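Local coordinates for 4-oxalocrotonate decarboxylase NahK (Pseudomonas putida, PDB 5D2I), which catalyses the decarboxylation of (3E)-2-oxohex-3-enedioate to 2-oxopent-4-enoate and CO2, a metal-dependent step in the breakdown of aromatic hydrocarbons, at residues I113-S118 with G241-V246; I143-V148 with F236-G241. The protein carries 1 engineered substitution. All blocks are in the same frame, centred on the assembly; numbering follows the deposited sequence.

Contact 1: I113-S118 with G241-V246; sequences IEAEIS and GITAAV. With CA (calcium ion), chain C.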
loop_
_atom_site.group_PDB
_atom_site.type_symbol
_atom_site.label_atom_id
_atom_site.label_comp_id
_atom_site.label_asym_id
_atom_site.label_seq_id
_atom_site.Cartn_x
_atom_site.Cartn_y
_atom_site.Cartn_z
ATOM N N ILE A 113 -0.491 9.509 6.169
ATOM C CA ILE A 113 0.717 9.098 5.477
ATOM C C ILE A 113 1.445 8.041 6.286
ATOM O O ILE A 113 1.330 7.976 7.517
ATOM C CB ILE A 113 1.652 10.283 5.179
ATOM C CG1 ILE A 113 2.061 10.990 6.472
ATOM C CG2 ILE A 113 0.961 11.263 4.241
ATOM C CD1 ILE A 113 3.188 12.006 6.275
ATOM N N GLU A 114 2.186 7.206 5.573
ATOM C CA GLU A 114 2.990 6.165 6.179
ATOM C C GLU A 114 4.323 6.194 5.487
ATOM O O GLU A 114 4.378 6.262 4.261
ATOM C CB GLU A 114 2.359 4.799 5.910
ATOM C CG GLU A 114 0.965 4.649 6.415
ATOM C CD GLU A 114 0.456 3.250 6.224
ATOM O OE1 GLU A 114 0.358 2.802 5.060
ATOM O OE2 GLU A 114 0.180 2.600 7.240
ATOM N N ALA A 115 5.396 6.121 6.268
ATOM C CA ALA A 115 6.734 6.032 5.708
ATOM C C ALA A 115 6.967 4.583 5.349
ATOM O O ALA A 115 6.732 3.695 6.167
ATOM C CB ALA A 115 7.747 6.472 6.730
ATOM N N GLU A 116 7.411 4.341 4.124
ATOM C CA GLU A 116 7.658 2.982 3.669
ATOM C C GLU A 116 8.950 2.920 2.903
ATOM O O GLU A 116 9.493 3.934 2.473
ATOM C CB GLU A 116 6.510 2.512 2.768
ATOM C CG GLU A 116 5.165 2.796 3.387
ATOM C CD GLU A 116 4.061 1.888 2.928
ATOM O OE1 GLU A 116 4.321 0.907 2.194
ATOM O OE2 GLU A 116 2.914 2.161 3.321
ATOM N N ILE A 117 9.446 1.705 2.736
ATOM C CA ILE A 117 10.519 1.481 1.797
ATOM C C ILE A 117 9.981 0.626 0.663
ATOM O O ILE A 117 9.306 -0.387 0.888
ATOM C CB ILE A 117 11.746 0.854 2.470
ATOM C CG1 ILE A 117 12.919 0.848 1.492
ATOM C CG2 ILE A 117 11.439 -0.560 2.985
ATOM C CD1 ILE A 117 13.400 2.254 1.159
ATOM N N SER A 118 10.202 1.074 -0.567
ATOM C CA SER A 118 9.725 0.315 -1.695
ATOM C C SER A 118 10.904 -0.391 -2.323
ATOM O O SER A 118 12.049 -0.030 -2.082
ATOM C CB SER A 118 9.062 1.234 -2.722
ATOM O OG SER A 118 7.935 1.869 -2.147
ATOM N N GLY A 241 3.864 0.019 5.958
ATOM C CA GLY A 241 4.083 1.126 6.872
ATOM C C GLY A 241 5.137 0.812 7.918
ATOM O O GLY A 241 5.021 -0.143 8.691
ATOM N N ILE A 242 6.173 1.639 7.951
ATOM C CA ILE A 242 7.243 1.468 8.922
ATOM C C ILE A 242 6.843 2.191 10.193
ATOM O O ILE A 242 7.109 1.731 11.309
ATOM C CB ILE A 242 8.549 2.035 8.375
ATOM C CG1 ILE A 242 9.056 1.141 7.242
ATOM C CG2 ILE A 242 9.602 2.130 9.484
ATOM C CD1 ILE A 242 10.286 1.679 6.515
ATOM N N THR A 243 6.185 3.329 10.008
ATOM C CA THR A 243 5.663 4.113 11.106
ATOM C C THR A 243 4.167 3.905 11.224
ATOM O O THR A 243 3.522 3.444 10.286
ATOM C CB THR A 243 5.896 5.593 10.839
ATOM O OG1 THR A 243 5.276 5.950 9.594
ATOM C CG2 THR A 243 7.390 5.867 10.730
ATOM N N ALA A 244 3.616 4.249 12.380
ATOM C CA ALA A 244 2.176 4.434 12.496
ATOM C C ALA A 244 1.776 5.448 11.432
ATOM O O ALA A 244 2.591 6.280 11.029
ATOM C CB ALA A 244 1.828 4.955 13.871
ATOM N N ALA A 245 0.537 5.373 10.959
ATOM C CA ALA A 245 0.081 6.289 9.916
ATOM C C ALA A 245 -0.225 7.628 10.561
ATOM O O ALA A 245 -0.695 7.680 11.695
ATOM C CB ALA A 245 -1.150 5.734 9.208
ATOM N N VAL A 246 0.069 8.711 9.855
ATOM C CA VAL A 246 -0.095 10.038 10.422
ATOM C C VAL A 246 -1.062 10.835 9.593
ATOM O O VAL A 246 -0.839 11.032 8.400
ATOM C CB VAL A 246 1.233 10.778 10.462
ATOM C CG1 VAL A 246 1.022 12.239 10.826
ATOM C CG2 VAL A 246 2.132 10.114 11.469
HETATM CA CA CA C . 0.865 1.426 3.327
HETATM O O HOH W 1 1.378 2.253 9.348
HETATM O O HOH W 2 1.827 -0.157 1.859
HETATM O O HOH W 3 1.110 -0.251 4.984
#

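Contact 2: I143-V148 with F236-G241; sequences IPTVEV and FIMTGG. With CA (calcium ion), chain C.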
loop_
_atom_site.group_PDB
_atom_site.type_symbol
_atom_site.label_atom_id
_atom_site.label_comp_id
_atom_site.label_asym_id
_atom_site.label_seq_id
_atom_site.Cartn_x
_atom_site.Cartn_y
_atom_site.Cartn_z
ATOM N N ILE A 143 13.507 2.197 -2.743
ATOM C CA ILE A 143 13.047 3.563 -2.952
ATOM C C ILE A 143 12.263 4.048 -1.741
ATOM O O ILE A 143 11.197 3.498 -1.424
ATOM C CB ILE A 143 12.079 3.675 -4.149
ATOM C CG1 ILE A 143 12.645 3.014 -5.398
ATOM C CG2 ILE A 143 11.711 5.147 -4.415
ATOM C CD1 ILE A 143 12.218 1.572 -5.529
ATOM N N PRO A 144 12.776 5.087 -1.062
ATOM C CA PRO A 144 12.015 5.693 0.028
ATOM C C PRO A 144 10.677 6.148 -0.508
ATOM O O PRO A 144 10.624 6.875 -1.499
ATOM C CB PRO A 144 12.863 6.906 0.404
ATOM C CG PRO A 144 14.268 6.474 0.075
ATOM C CD PRO A 144 14.107 5.698 -1.209
ATOM N N THR A 145 9.603 5.702 0.122
ATOM C CA THR A 145 8.277 6.028 -0.373
ATOM C C THR A 145 7.357 6.326 0.778
ATOM O O THR A 145 7.318 5.582 1.748
ATOM C CB THR A 145 7.683 4.861 -1.135
ATOM O OG1 THR A 145 8.619 4.432 -2.130
ATOM C CG2 THR A 145 6.375 5.292 -1.823
ATOM N N VAL A 146 6.615 7.417 0.660
ATOM C CA VAL A 146 5.616 7.739 1.652
ATOM C C VAL A 146 4.255 7.465 1.031
ATOM O O VAL A 146 3.919 8.033 -0.010
ATOM C CB VAL A 146 5.721 9.200 2.062
ATOM C CG1 VAL A 146 4.579 9.576 2.988
ATOM C CG2 VAL A 146 7.057 9.434 2.759
ATOM N N GLU A 147 3.472 6.595 1.653
ATOM C CA GLU A 147 2.155 6.355 1.110
ATOM C C GLU A 147 1.209 7.356 1.686
ATOM O O GLU A 147 1.327 7.724 2.850
ATOM C CB GLU A 147 1.620 4.952 1.401
ATOM C CG GLU A 147 0.464 4.643 0.462
ATOM C CD GLU A 147 -0.068 3.233 0.564
ATOM O OE1 GLU A 147 0.255 2.526 1.542
ATOM O OE2 GLU A 147 -0.826 2.837 -0.348
ATOM N N VAL A 148 0.282 7.822 0.863
ATOM C CA VAL A 148 -0.882 8.486 1.412
ATOM C C VAL A 148 -1.992 7.457 1.324
ATOM O O VAL A 148 -2.350 7.025 0.231
ATOM C CB VAL A 148 -1.277 9.707 0.614
ATOM C CG1 VAL A 148 -2.449 10.410 1.300
ATOM C CG2 VAL A 148 -0.092 10.653 0.511
ATOM N N PHE A 236 7.416 -2.398 -8.969
ATOM C CA PHE A 236 7.591 -1.512 -7.828
ATOM C C PHE A 236 6.634 -1.959 -6.724
ATOM O O PHE A 236 5.437 -2.099 -6.954
ATOM C CB PHE A 236 7.275 -0.090 -8.295
ATOM C CG PHE A 236 7.273 0.934 -7.207
ATOM C CD1 PHE A 236 8.442 1.613 -6.877
ATOM C CD2 PHE A 236 6.095 1.260 -6.548
ATOM C CE1 PHE A 236 8.439 2.582 -5.874
ATOM C CE2 PHE A 236 6.081 2.231 -5.551
ATOM C CZ PHE A 236 7.254 2.890 -5.212
ATOM N N ILE A 237 7.168 -2.206 -5.532
ATOM C CA ILE A 237 6.371 -2.693 -4.419
ATOM C C ILE A 237 6.629 -1.833 -3.198
ATOM O O ILE A 237 7.767 -1.714 -2.760
ATOM C CB ILE A 237 6.776 -4.126 -4.036
ATOM C CG1 ILE A 237 6.612 -5.061 -5.237
ATOM C CG2 ILE A 237 5.958 -4.614 -2.835
ATOM C CD1 ILE A 237 7.477 -6.309 -5.142
ATOM N N MET A 238 5.575 -1.259 -2.634
ATOM C CA MET A 238 5.700 -0.563 -1.361
ATOM C C MET A 238 5.487 -1.606 -0.290
ATOM O O MET A 238 4.428 -2.247 -0.227
ATOM C CB MET A 238 4.640 0.523 -1.246
ATOM C CG MET A 238 4.745 1.537 -2.347
ATOM S SD MET A 238 3.503 2.814 -2.119
ATOM C CE MET A 238 3.852 3.261 -0.447
ATOM N N THR A 239 6.496 -1.799 0.549
ATOM C CA THR A 239 6.517 -2.997 1.373
ATOM C C THR A 239 5.744 -2.862 2.679
ATOM O O THR A 239 5.519 -3.855 3.348
ATOM C CB THR A 239 7.938 -3.472 1.656
ATOM O OG1 THR A 239 8.645 -2.446 2.349
ATOM C CG2 THR A 239 8.662 -3.791 0.348
ATOM N N GLY A 240 5.324 -1.654 3.039
ATOM C CA GLY A 240 4.465 -1.531 4.209
ATOM C C GLY A 240 4.823 -0.389 5.135
ATOM O O GLY A 240 5.946 0.115 5.109
ATOM N N GLY A 241 3.864 0.019 5.958
ATOM C CA GLY A 241 4.083 1.126 6.872
ATOM C C GLY A 241 5.137 0.812 7.918
ATOM O O GLY A 241 5.021 -0.143 8.691
HETATM CA CA CA C . 0.865 1.426 3.327
HETATM O O HOH W 3 1.110 -0.251 4.984
HETATM O O HOH W 2 1.827 -0.157 1.859
#

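Contact 1: I113-S118 with G241-V246
Ile113 and Val246 form an antiparallel hydrogen-bonded pair. Ile113 N donates a hydrogen bond to Val246 O at 2.7 Å. Val246 N returns a bond to Ile113 O at 2.8 Å. Two residues along the strand, Ile242 N bonds to Ala115 O at 2.8 Å. Between these anchors the loop bows away from the strand, and Thr243 fills in with its hydroxyl. Its chi1 of 57° places OG1 between its own N and carbonyl carbon. There OG1 accepts a weak but straight bond from Ala115 N at 3.3 Å and donates to Ala244 O.

Glu114 and Glu116 leave one side of the strand and reach the calcium ion. Glu114 OE1 binds it at 2.3 Å and Glu116 OE2 at 2.2 Å. These two oxygens lie close because they share the metal, whose charge probably offsets their repulsion. Gly241 N donates to a calcium-bound water, so the loop also touches the metal's second shell. Glu116 OE1 accepts a hydrogen bond from another calcium-bound water.

Packing completes the contact. Ala245 CB rests on Glu114 CG at 3.7 Å, alongside the stem of that metal ligand. Ile113 and Val246 lie side by side and point the same way. The CD1 end of Ile242 lies against the backbone of Glu116 and Ile117.

Strand 112-121 also pairs with strand 139-149, against which Ile113 and Ile117 pack. The loop is covered by the second sheet: Ile242, Thr243 and Val246 touch strand 191-196, and Thr243 and Val246 also meet strand 199-205.

Contact 2: I143-V148 with F236-G241
Met238 reaches across to Thr145 and Glu147 inside the curled mixed sheet of the fumarylacetoacetate hydrolase fold. Strands 139-149 and 236-238 both pair with strand 112-121, and not with each other. The axes of strands 143-148 and 236-238 come within 8.9 Å, at 55° between their directions, and side chains bridge the gap.

From CB, the Met238 side chain sets out toward the other strand. CG comes near Thr145 CG2 at 4.1 Å. SD passes the same methyl at 3.8 Å. A bend at chi3 (52°) then turns CE between Thr145 CG2 and Glu147 CB, at 3.5 and 3.4 Å. The terminal methyl thus rests on the aliphatic part of Glu147, a calcium ligand.

Thr145 divides its roles: CG2 faces Met238, while OG1 donates to Ile143 O, hydrogen-bonds Ser118 OG and lies at the edge of the Phe236 ring. Cutting this residue back to an alanine is likely to open a gap beside Met238 SD and CE and to leave Ser118 OG without this partner.

Ile143 CD1 touches Phe236 CE1 obliquely. Glu147 runs out extended, with OE2 in a salt bridge to Lys69 and OE1 on the calcium ion at 2.2 Å.

In the fold
The two contacts meet along strand 112-121, with centres about 7 Å apart, and share Gly241. Contact 1 gives the calcium ion two carboxylates and contact 2 the third. Two bound waters, each 2.4 Å from the ion, belong to both, and a sixth ligand comes from elsewhere. A probable hydrogen bond from Thr239 OG1 to Ile117 O, at 2.6 Å, also joins the contacts. The same three glutamates also bind magnesium. Lys69 binds 2-oxoglutarate, as does Leu72. The side chain of Lys69 lies about 3 Å from that of Glu147 in contact 2, nearest atoms. The side chain of Glu116 in contact 1 is about 5 Å from that of Lys69. This is consistent with the two contacts forming the metal-binding side of the ligand pocket.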